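Local coordinates for protein probable thioesterase (Thermus thermophilus, PDB 1Z54) that probably hydrolyses fatty acyl-CoA thioesters, as a hot-dog-fold member of the 4-hydroxybenzoyl-CoA thioesterase family, at residues M1-E13 with Y28-A40. Numbering follows the deposited sequence.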
ATOM      1  N   MET A   1      10.239  -5.680  25.575  1.00 51.71           N
ATOM      2  CA  MET A   1       9.399  -6.906  25.455  1.00 50.65           C
ATOM      3  C   MET A   1       8.145  -6.828  26.328  1.00 48.89           C
ATOM      4  O   MET A   1       7.917  -7.679  27.189  1.00 49.98           O
ATOM      5  CB  MET A   1      10.224  -8.141  25.831  1.00 51.88           C
ATOM      6  CG  MET A   1       9.424  -9.436  25.870  1.00 53.23           C
ATOM      7  SD  MET A   1       8.390  -9.659  24.416  1.00 53.12           S
ATOM      8  CE  MET A   1       9.024 -11.219  23.774  1.00 53.98           C
ATOM      9  N   GLU A   2       7.332  -5.799  26.108  1.00 45.64           N
ATOM     10  CA  GLU A   2       6.102  -5.635  26.875  1.00 41.65           C
ATOM     11  C   GLU A   2       4.966  -6.379  26.180  1.00 38.09           C
ATOM     12  O   GLU A   2       4.433  -7.345  26.726  1.00 37.85           O
ATOM     13  CB  GLU A   2       5.750  -4.154  27.026  1.00 43.41           C
ATOM     14  CG  GLU A   2       6.660  -3.389  27.971  1.00 44.11           C
ATOM     15  CD  GLU A   2       6.445  -3.764  29.426  1.00 46.10           C
ATOM     16  OE1 GLU A   2       5.327  -3.540  29.937  1.00 47.99           O
ATOM     17  OE2 GLU A   2       7.389  -4.279  30.058  1.00 45.83           O
ATOM     18  N   SER A   3       4.597  -5.941  24.979  1.00 32.90           N
ATOM     19  CA  SER A   3       3.524  -6.611  24.247  1.00 28.44           C
ATOM     20  C   SER A   3       4.063  -7.214  22.956  1.00 25.66           C
ATOM     21  O   SER A   3       5.032  -6.719  22.386  1.00 23.32           O
ATOM     22  CB  SER A   3       2.400  -5.629  23.909  1.00 28.48           C
ATOM     23  OG  SER A   3       2.756  -4.797  22.814  1.00 30.82           O
ATOM     24  N   VAL A   4       3.431  -8.286  22.495  1.00 23.90           N
ATOM     25  CA  VAL A   4       3.854  -8.937  21.265  1.00 23.43           C
ATOM     26  C   VAL A   4       2.691  -9.049  20.286  1.00 22.25           C
ATOM     27  O   VAL A   4       1.603  -9.499  20.640  1.00 22.29           O
ATOM     28  CB  VAL A   4       4.416 -10.344  21.541  1.00 23.32           C
ATOM     29  CG1 VAL A   4       4.901 -10.973  20.242  1.00 23.29           C
ATOM     30  CG2 VAL A   4       5.552 -10.257  22.548  1.00 21.23           C
ATOM     31  N   THR A   5       2.930  -8.635  19.049  1.00 21.58           N
ATOM     32  CA  THR A   5       1.904  -8.680  18.020  1.00 19.79           C
ATOM     33  C   THR A   5       2.318  -9.618  16.902  1.00 20.00           C
ATOM     34  O   THR A   5       3.346  -9.408  16.260  1.00 19.33           O
ATOM     35  CB  THR A   5       1.673  -7.284  17.410  1.00 19.14           C
ATOM     36  OG1 THR A   5       1.418  -6.342  18.458  1.00 19.20           O
ATOM     37  CG2 THR A   5       0.487  -7.309  16.448  1.00 15.95           C
ATOM     38  N   ARG A   6       1.520 -10.652  16.668  1.00 19.63           N
ATOM     39  CA  ARG A   6       1.820 -11.596  15.600  1.00 22.41           C
ATOM     40  C   ARG A   6       1.216 -11.087  14.287  1.00 21.77           C
ATOM     41  O   ARG A   6       0.053 -10.688  14.239  1.00 21.85           O
ATOM     42  CB  ARG A   6       1.266 -12.984  15.942  1.00 25.59           C
ATOM     43  CG  ARG A   6       1.984 -13.655  17.108  1.00 33.62           C
ATOM     44  CD  ARG A   6       1.406 -15.029  17.415  1.00 39.68           C
ATOM     45  NE  ARG A   6       1.490 -15.916  16.258  1.00 47.31           N
ATOM     46  CZ  ARG A   6       1.138 -17.199  16.268  1.00 50.44           C
ATOM     47  NH1 ARG A   6       1.251 -17.924  15.161  1.00 52.32           N
ATOM     48  NH2 ARG A   6       0.672 -17.760  17.382  1.00 51.89           N
ATOM     49  N   ILE A   7       2.014 -11.095  13.226  1.00 19.89           N
ATOM     50  CA  ILE A   7       1.544 -10.618  11.931  1.00 17.63           C
ATOM     51  C   ILE A   7       1.885 -11.599  10.820  1.00 16.13           C
ATOM     52  O   ILE A   7       3.057 -11.888  10.571  1.00 15.58           O
ATOM     53  CB  ILE A   7       2.163  -9.235  11.592  1.00 18.04           C
ATOM     54  CG1 ILE A   7       1.660  -8.180  12.580  1.00 16.28           C
ATOM     55  CG2 ILE A   7       1.811  -8.830  10.169  1.00 15.78           C
ATOM     56  CD1 ILE A   7       2.228  -6.783  12.343  1.00 14.72           C
ATOM     57  N   LYS A   8       0.857 -12.121  10.162  1.00 16.96           N
ATOM     58  CA  LYS A   8       1.062 -13.045   9.054  1.00 18.28           C
ATOM     59  C   LYS A   8       1.359 -12.221   7.799  1.00 17.65           C
ATOM     60  O   LYS A   8       0.546 -11.392   7.388  1.00 16.81           O
ATOM     61  CB  LYS A   8      -0.189 -13.890   8.838  1.00 19.32           C
ATOM     62  CG  LYS A   8      -0.072 -14.926   7.732  1.00 22.25           C
ATOM     63  CD  LYS A   8      -1.323 -15.793   7.686  1.00 25.82           C
ATOM     64  CE  LYS A   8      -1.309 -16.761   6.522  1.00 27.91           C
ATOM     65  NZ  LYS A   8      -2.446 -17.736   6.602  1.00 32.92           N
ATOM     66  N   VAL A   9       2.528 -12.441   7.202  1.00 16.40           N
ATOM     67  CA  VAL A   9       2.903 -11.701   6.003  1.00 17.44           C
ATOM     68  C   VAL A   9       1.889 -11.894   4.887  1.00 16.84           C
ATOM     69  O   VAL A   9       1.424 -13.005   4.637  1.00 17.34           O
ATOM     70  CB  VAL A   9       4.284 -12.125   5.469  1.00 16.25           C
ATOM     71  CG1 VAL A   9       4.570 -11.405   4.139  1.00 12.66           C
ATOM     72  CG2 VAL A   9       5.358 -11.788   6.493  1.00 17.01           C
ATOM     73  N   ARG A  10       1.542 -10.801   4.226  1.00 18.48           N
ATOM     74  CA  ARG A  10       0.600 -10.852   3.120  1.00 19.17           C
ATOM     75  C   ARG A  10       1.365 -10.811   1.792  1.00 19.90           C
ATOM     76  O   ARG A  10       2.386 -10.130   1.667  1.00 18.84           O
ATOM     77  CB  ARG A  10      -0.403  -9.696   3.242  1.00 22.02           C
ATOM     78  CG  ARG A  10      -1.702 -10.133   3.939  1.00 25.71           C
ATOM     79  CD  ARG A  10      -2.115  -9.299   5.158  1.00 25.11           C
ATOM     80  NE  ARG A  10      -2.515  -7.943   4.818  1.00 23.05           N
ATOM     81  CZ  ARG A  10      -3.417  -7.229   5.491  1.00 20.79           C
ATOM     82  NH1 ARG A  10      -3.706  -5.995   5.103  1.00 13.06           N
ATOM     83  NH2 ARG A  10      -4.048  -7.749   6.535  1.00 22.23           N
ATOM     84  N   TYR A  11       0.876 -11.572   0.816  1.00 19.50           N
ATOM     85  CA  TYR A  11       1.497 -11.664  -0.501  1.00 19.00           C
ATOM     86  C   TYR A  11       1.757 -10.278  -1.092  1.00 18.56           C
ATOM     87  O   TYR A  11       2.844 -10.001  -1.601  1.00 17.22           O
ATOM     88  CB  TYR A  11       0.594 -12.461  -1.446  1.00 19.50           C
ATOM     89  CG  TYR A  11       1.296 -12.970  -2.681  1.00 22.43           C
ATOM     90  CD1 TYR A  11       2.095 -14.114  -2.624  1.00 23.96           C
ATOM     91  CD2 TYR A  11       1.196 -12.293  -3.898  1.00 23.68           C
ATOM     92  CE1 TYR A  11       2.778 -14.571  -3.744  1.00 26.35           C
ATOM     93  CE2 TYR A  11       1.879 -12.741  -5.029  1.00 26.98           C
ATOM     94  CZ  TYR A  11       2.670 -13.879  -4.942  1.00 28.14           C
ATOM     95  OH  TYR A  11       3.368 -14.316  -6.045  1.00 31.22           O
ATOM     96  N   ALA A  12       0.749  -9.413  -1.019  1.00 16.63           N
ATOM     97  CA  ALA A  12       0.849  -8.052  -1.541  1.00 15.65           C
ATOM     98  C   ALA A  12       2.019  -7.258  -0.963  1.00 15.49           C
ATOM     99  O   ALA A  12       2.484  -6.306  -1.581  1.00 16.39           O
ATOM    100  CB  ALA A  12      -0.456  -7.304  -1.270  1.00 15.11           C
ATOM    101  N   GLU A  13       2.494  -7.650   0.216  1.00 14.46           N
ATOM    102  CA  GLU A  13       3.587  -6.939   0.870  1.00 15.91           C
ATOM    103  C   GLU A  13       5.001  -7.343   0.415  1.00 16.50           C
ATOM    104  O   GLU A  13       5.978  -6.703   0.785  1.00 16.65           O
ATOM    105  CB  GLU A  13       3.428  -7.089   2.395  1.00 17.03           C
ATOM    106  CG  GLU A  13       1.995  -6.771   2.851  1.00 15.80           C
ATOM    107  CD  GLU A  13       1.732  -7.052   4.323  1.00 14.75           C
ATOM    108  OE1 GLU A  13       2.180  -8.099   4.823  1.00 14.74           O
ATOM    109  OE2 GLU A  13       1.054  -6.229   4.975  1.00 12.54           O
ATOM    110  N   TYR A  28       3.726  -2.559   9.878  1.00 10.70           N
ATOM    111  CA  TYR A  28       3.787  -3.615  10.891  1.00 12.38           C
ATOM    112  C   TYR A  28       4.010  -2.959  12.252  1.00 11.82           C
ATOM    113  O   TYR A  28       3.413  -3.364  13.247  1.00 14.59           O
ATOM    114  CB  TYR A  28       4.947  -4.571  10.613  1.00 11.41           C
ATOM    115  CG  TYR A  28       4.783  -5.491   9.425  1.00  9.62           C
ATOM    116  CD1 TYR A  28       5.831  -6.331   9.038  1.00 11.23           C
ATOM    117  CD2 TYR A  28       3.593  -5.550   8.698  1.00  9.16           C
ATOM    118  CE1 TYR A  28       5.706  -7.199   7.967  1.00 10.43           C
ATOM    119  CE2 TYR A  28       3.457  -6.427   7.616  1.00  9.19           C
ATOM    120  CZ  TYR A  28       4.524  -7.252   7.260  1.00 10.05           C
ATOM    121  OH  TYR A  28       4.425  -8.167   6.223  1.00  7.23           O
ATOM    122  N   LEU A  29       4.870  -1.943  12.297  1.00 12.63           N
ATOM    123  CA  LEU A  29       5.130  -1.229  13.548  1.00 12.14           C
ATOM    124  C   LEU A  29       3.853  -0.553  14.048  1.00 14.09           C
ATOM    125  O   LEU A  29       3.572  -0.540  15.246  1.00 11.87           O
ATOM    126  CB  LEU A  29       6.219  -0.160  13.358  1.00 12.17           C
ATOM    127  CG  LEU A  29       7.627  -0.648  12.979  1.00 14.62           C
ATOM    128  CD1 LEU A  29       8.631   0.476  13.163  1.00 12.15           C
ATOM    129  CD2 LEU A  29       8.019  -1.834  13.857  1.00 13.01           C
ATOM    130  N   GLU A  30       3.098   0.028  13.121  1.00 14.33           N
ATOM    131  CA  GLU A  30       1.857   0.706  13.467  1.00 14.24           C
ATOM    132  C   GLU A  30       0.846  -0.292  14.028  1.00 12.52           C
ATOM    133  O   GLU A  30       0.188  -0.021  15.025  1.00 11.99           O
ATOM    134  CB  GLU A  30       1.279   1.414  12.233  1.00 12.96           C
ATOM    135  CG  GLU A  30      -0.087   2.087  12.460  1.00 12.49           C
ATOM    136  CD  GLU A  30      -0.610   2.791  11.204  1.00 11.29           C
ATOM    137  OE1 GLU A  30      -0.569   4.041  11.143  1.00 10.04           O
ATOM    138  OE2 GLU A  30      -1.047   2.085  10.269  1.00 10.73           O
ATOM    139  N   ALA A  31       0.730  -1.447  13.386  1.00 11.97           N
ATOM    140  CA  ALA A  31      -0.203  -2.468  13.850  1.00 12.90           C
ATOM    141  C   ALA A  31       0.148  -2.877  15.282  1.00 13.63           C
ATOM    142  O   ALA A  31      -0.740  -2.997  16.130  1.00 11.99           O
ATOM    143  CB  ALA A  31      -0.156  -3.682  12.923  1.00 12.85           C
ATOM    144  N   ALA A  32       1.442  -3.070  15.545  1.00 14.04           N
ATOM    145  CA  ALA A  32       1.920  -3.463  16.870  1.00 14.99           C
ATOM    146  C   ALA A  32       1.666  -2.348  17.873  1.00 16.06           C
ATOM    147  O   ALA A  32       1.229  -2.601  18.996  1.00 15.19           O
ATOM    148  CB  ALA A  32       3.407  -3.785  16.817  1.00 14.22           C
ATOM    149  N   ARG A  33       1.952  -1.113  17.467  1.00 13.95           N
ATOM    150  CA  ARG A  33       1.726   0.039  18.334  1.00 13.83           C
ATOM    151  C   ARG A  33       0.234   0.114  18.708  1.00 15.23           C
ATOM    152  O   ARG A  33      -0.129   0.293  19.878  1.00 13.97           O
ATOM    153  CB  ARG A  33       2.170   1.325  17.613  1.00 13.04           C
ATOM    154  CG  ARG A  33       1.893   2.606  18.390  1.00 13.36           C
ATOM    155  CD  ARG A  33       2.545   3.857  17.777  1.00 14.38           C
ATOM    156  NE  ARG A  33       2.090   4.218  16.426  1.00 16.80           N
ATOM    157  CZ  ARG A  33       2.706   3.863  15.298  1.00 18.85           C
ATOM    158  NH1 ARG A  33       3.808   3.123  15.339  1.00 17.77           N
ATOM    159  NH2 ARG A  33       2.246   4.277  14.123  1.00 17.28           N
ATOM    160  N   VAL A  34      -0.625  -0.040  17.704  1.00 14.40           N
ATOM    161  CA  VAL A  34      -2.069   0.005  17.898  1.00 15.57           C
ATOM    162  C   VAL A  34      -2.550  -1.108  18.849  1.00 17.35           C
ATOM    163  O   VAL A  34      -3.421  -0.894  19.699  1.00 15.55           O
ATOM    164  CB  VAL A  34      -2.787  -0.118  16.526  1.00 18.80           C
ATOM    165  CG1 VAL A  34      -4.220  -0.567  16.716  1.00 17.11           C
ATOM    166  CG2 VAL A  34      -2.729   1.227  15.795  1.00 16.06           C
ATOM    167  N   ASP A  35      -1.984  -2.295  18.686  1.00 16.47           N
ATOM    168  CA  ASP A  35      -2.329  -3.441  19.516  1.00 19.16           C
ATOM    169  C   ASP A  35      -1.885  -3.154  20.961  1.00 18.56           C
ATOM    170  O   ASP A  35      -2.611  -3.432  21.917  1.00 19.68           O
ATOM    171  CB  ASP A  35      -1.633  -4.686  18.955  1.00 19.56           C
ATOM    172  CG  ASP A  35      -2.023  -5.964  19.678  1.00 22.32           C
ATOM    173  OD1 ASP A  35      -3.208  -6.129  20.027  1.00 23.85           O
ATOM    174  OD2 ASP A  35      -1.138  -6.817  19.877  1.00 24.29           O
ATOM    175  N   PHE A  36      -0.695  -2.580  21.102  1.00 17.98           N
ATOM    176  CA  PHE A  36      -0.136  -2.228  22.409  1.00 19.82           C
ATOM    177  C   PHE A  36      -1.094  -1.276  23.132  1.00 20.13           C
ATOM    178  O   PHE A  36      -1.498  -1.526  24.276  1.00 17.92           O
ATOM    179  CB  PHE A  36       1.233  -1.572  22.198  1.00 19.84           C
ATOM    180  CG  PHE A  36       1.902  -1.084  23.459  1.00 18.97           C
ATOM    181  CD1 PHE A  36       1.547   0.131  24.030  1.00 18.38           C
ATOM    182  CD2 PHE A  36       2.930  -1.823  24.043  1.00 21.66           C
ATOM    183  CE1 PHE A  36       2.208   0.608  25.162  1.00 20.56           C
ATOM    184  CE2 PHE A  36       3.602  -1.357  25.178  1.00 20.44           C
ATOM    185  CZ  PHE A  36       3.243  -0.141  25.738  1.00 20.35           C
ATOM    186  N   LEU A  37      -1.465  -0.197  22.449  1.00 17.05           N
ATOM    187  CA  LEU A  37      -2.378   0.789  23.005  1.00 17.82           C
ATOM    188  C   LEU A  37      -3.729   0.180  23.366  1.00 20.37           C
ATOM    189  O   LEU A  37      -4.307   0.513  24.403  1.00 21.46           O
ATOM    190  CB  LEU A  37      -2.573   1.932  22.018  1.00 15.80           C
ATOM    191  CG  LEU A  37      -1.414   2.924  21.942  1.00 15.88           C
ATOM    192  CD1 LEU A  37      -1.625   3.866  20.773  1.00 16.40           C
ATOM    193  CD2 LEU A  37      -1.326   3.713  23.248  1.00 17.23           C
ATOM    194  N   GLU A  38      -4.242  -0.708  22.521  1.00 20.07           N
ATOM    195  CA  GLU A  38      -5.522  -1.331  22.820  1.00 23.50           C
ATOM    196  C   GLU A  38      -5.394  -2.186  24.089  1.00 24.12           C
ATOM    197  O   GLU A  38      -6.149  -2.012  25.044  1.00 23.32           O
ATOM    198  CB  GLU A  38      -5.985  -2.182  21.630  1.00 25.18           C
ATOM    199  CG  GLU A  38      -7.201  -3.059  21.893  1.00 28.00           C
ATOM    200  CD  GLU A  38      -7.786  -3.648  20.613  1.00 32.41           C
ATOM    201  OE1 GLU A  38      -8.661  -2.998  20.002  1.00 34.32           O
ATOM    202  OE2 GLU A  38      -7.370  -4.756  20.207  1.00 34.05           O
ATOM    203  N   ARG A  39      -4.425  -3.096  24.095  1.00 25.06           N
ATOM    204  CA  ARG A  39      -4.202  -3.975  25.239  1.00 26.33           C
ATOM    205  C   ARG A  39      -4.059  -3.200  26.544  1.00 26.11           C
ATOM    206  O   ARG A  39      -4.398  -3.707  27.616  1.00 27.04           O
ATOM    207  CB  ARG A  39      -2.967  -4.840  24.988  1.00 29.18           C
ATOM    208  CG  ARG A  39      -3.152  -5.762  23.802  1.00 33.35           C
ATOM    209  CD  ARG A  39      -1.846  -6.350  23.294  1.00 37.78           C
ATOM    210  NE  ARG A  39      -1.240  -7.305  24.215  1.00 39.99           N
ATOM    211  CZ  ARG A  39      -0.200  -8.072  23.899  1.00 43.17           C
ATOM    212  NH1 ARG A  39       0.307  -8.921  24.786  1.00 41.79           N
ATOM    213  NH2 ARG A  39       0.335  -7.994  22.684  1.00 41.89           N
ATOM    214  N   ALA A  40      -3.581  -1.964  26.451  1.00 24.11           N
ATOM    215  CA  ALA A  40      -3.410  -1.124  27.627  1.00 24.12           C
ATOM    216  C   ALA A  40      -4.722  -0.440  28.011  1.00 24.50           C
ATOM    217  O   ALA A  40      -4.760   0.370  28.935  1.00 22.29           O
ATOM    218  CB  ALA A  40      -2.345  -0.076  27.362  1.00 24.78           C
TER
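Ser3, Thr5 and Ile7 of strand 3-8, the outermost strand of this chain's antiparallel sheet, point at the long helix 24-39 that the sheet wraps in the hot-dog fold. The axes of strand 3-8 and helix segment 28-39 come within 8.1 Å at 133°, and each inward residue finds a different kind of partner. Ile7 sets CG2 over one face of the Tyr28 ring, a CH-pi contact 4.2 Å from the centroid, while its CD1 rests on Ala31 CB. Half-way along, Thr5 OG1 donates to the anti lone pair of Asp35 OD2 at 3.0 Å and lies against the backbone of Ala32. The carboxylate meets it because Asp35 CG stands anti to the backbone N (chi1 -175°). At the N-terminal end of the strand, Ser3 OG meets the edge of the Phe36 ring, 3.2 Å from CD2. Ser3 CB lies over one face of the Arg39 guanidinium, whose NH2 makes a weak bond to Val4 O and a salt bridge to Asp35 OD2 of the same helix, its hydrogen bond weak at 3.4 Å.

Beyond the strand, the 3-10 turn 11-13 brings Glu13 to the phenol of Tyr28. Its OE2 forms a salt bridge with Arg10 of the second subunit, so this acid also belongs to the subunit interface. With an alanine in place of Glu13, the hydroxyl of the buried Tyr28 and Arg10 N would probably lose their shared acceptor, and Arg10 of the second subunit a carboxylate partner. Two donors hold OE1 from opposite faces of the carboxylate plane. Arg10 N of the same chain lies 2.8 Å from Glu13 OE1. Tyr28 OH, 57° out of that plane, comes to 2.6 Å from Glu13 OE1.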